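Local atomic coordinates of N-acetyltransferase (Trypanosoma brucei, PDB entry 3I3G), a protein that probably transfers the acetyl group of acetyl-CoA to D-glucosamine 6-phosphate, an early step on the route to UDP-N-acetylglucosamine. Residues 81-86 with 97-102. Sequence-based numbering, arbitrary orientation.
Sequences ASLMIQ and GHIEDV
His98 and Met84 face each other as a hydrogen-bonded antiparallel pair, Met84 N giving to His98 O at 2.7 Å and His98 N to Met84 O at 2.8 Å. Their side chains leave the same face of the sheet and cross at about a right angle. The imidazole turns its edge to Met84 O, which lies near the ring plane, 3.5 Å from His98 CD2. The Met84 chain runs straight out to SD and bends there (chi3 -54°), which brings CE back over His98 CB and to 3.5 Å from Glu100 CG. This is the hairpin of strands 76-86 and 96-104 in the mixed sheet of the GNAT fold; its Met84 face packs on the second subunit, where Lys88 forms a salt bridge with Asp101 OD2. Ser82 pairs with Glu100 through two more backbone bonds, the one from Ser82 N to Glu100 O being 2.9 Å long. Asp101 (phi 52°) is then the extra residue of a beta bulge, known in this strand of GNAT enzymes, and Ala81 lies opposite Val102. Ser82 OG, already hydrogen-bonded to Thr66, also meets a water that donates to Asp101 O. On the other face Leu83 CD1 lies 4.1 Å from Ile99 CG1, with helix 113-127 against Leu83.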
# COMPACT_ATOMS: atom_id res chain seq x y z
N ALA A 81 4.79 -9.94 9.54
CA ALA A 81 4.23 -8.63 9.23
C ALA A 81 5.10 -7.98 8.17
O ALA A 81 6.32 -8.03 8.24
CB ALA A 81 4.18 -7.77 10.48
N SER A 82 4.46 -7.36 7.17
CA SER A 82 5.20 -6.77 6.06
C SER A 82 5.08 -5.25 6.03
O SER A 82 4.09 -4.69 6.48
CB SER A 82 4.73 -7.37 4.73
OG SER A 82 5.05 -8.75 4.65
N LEU A 83 6.11 -4.60 5.49
CA LEU A 83 6.15 -3.15 5.44
C LEU A 83 6.49 -2.64 4.05
O LEU A 83 7.47 -3.07 3.43
CB LEU A 83 7.17 -2.61 6.45
CG LEU A 83 7.36 -1.10 6.47
CD1 LEU A 83 6.08 -0.40 6.88
CD2 LEU A 83 8.51 -0.70 7.40
N MET A 84 5.67 -1.72 3.55
CA MET A 84 5.92 -1.08 2.26
C MET A 84 6.08 0.41 2.47
O MET A 84 5.13 1.10 2.84
CB MET A 84 4.76 -1.35 1.30
CG MET A 84 4.41 -2.82 1.14
SD MET A 84 3.04 -3.08 -0.00
CE MET A 84 1.79 -2.02 0.72
N ILE A 85 7.29 0.92 2.26
CA ILE A 85 7.56 2.34 2.44
C ILE A 85 7.40 3.10 1.13
O ILE A 85 8.15 2.89 0.17
CB ILE A 85 8.96 2.59 3.03
CG1 ILE A 85 9.05 1.97 4.43
CG2 ILE A 85 9.25 4.08 3.08
CD1 ILE A 85 10.37 2.22 5.13
N GLN A 86 6.41 3.99 1.08
CA GLN A 86 6.10 4.72 -0.14
C GLN A 86 6.35 6.22 0.00
O GLN A 86 5.68 6.90 0.79
CB GLN A 86 4.65 4.46 -0.55
CG GLN A 86 4.42 3.07 -1.11
CD GLN A 86 2.95 2.78 -1.32
OE1 GLN A 86 2.09 3.25 -0.57
NE2 GLN A 86 2.64 1.98 -2.34
N GLY A 97 4.51 4.69 5.76
CA GLY A 97 4.72 3.27 6.02
C GLY A 97 3.43 2.48 5.94
O GLY A 97 2.51 2.70 6.72
N HIS A 98 3.37 1.56 4.98
CA HIS A 98 2.20 0.71 4.80
C HIS A 98 2.46 -0.67 5.38
O HIS A 98 3.27 -1.43 4.84
CB HIS A 98 1.86 0.58 3.32
CG HIS A 98 1.48 1.88 2.67
ND1 HIS A 98 0.17 2.21 2.38
CD2 HIS A 98 2.24 2.91 2.24
CE1 HIS A 98 0.14 3.40 1.81
NE2 HIS A 98 1.38 3.85 1.72
N ILE A 99 1.78 -1.00 6.47
CA ILE A 99 1.90 -2.32 7.08
C ILE A 99 0.86 -3.27 6.48
O ILE A 99 -0.32 -2.94 6.38
CB ILE A 99 1.74 -2.27 8.61
CG1 ILE A 99 2.95 -1.55 9.23
CG2 ILE A 99 1.61 -3.67 9.18
CD1 ILE A 99 2.92 -1.51 10.75
N GLU A 100 1.32 -4.45 6.08
CA GLU A 100 0.48 -5.42 5.38
C GLU A 100 0.60 -6.81 5.97
O GLU A 100 1.61 -7.17 6.57
CB GLU A 100 0.86 -5.47 3.90
CG GLU A 100 0.53 -4.22 3.11
CD GLU A 100 -0.92 -4.16 2.69
OE1 GLU A 100 -1.51 -5.23 2.41
OE2 GLU A 100 -1.48 -3.05 2.62
N ASP A 101 -0.45 -7.57 5.87
CA ASP A 101 -0.44 -8.98 6.11
C ASP A 101 0.17 -9.33 7.47
O ASP A 101 1.17 -9.94 7.52
CB ASP A 101 0.32 -9.68 5.00
CG ASP A 101 -0.46 -9.70 3.69
OD1 ASP A 101 -1.61 -9.99 3.67
OD2 ASP A 101 0.12 -9.33 2.75
N VAL A 102 -0.43 -8.85 8.54
CA VAL A 102 -0.00 -9.15 9.90
C VAL A 102 -0.71 -10.43 10.36
O VAL A 102 -1.93 -10.49 10.39
CB VAL A 102 -0.34 -8.01 10.87
CG1 VAL A 102 0.15 -8.33 12.27
CG2 VAL A 102 0.27 -6.70 10.37
O HOH W 1 3.56 -10.66 6.29
O HOH W 2 2.54 -8.43 2.37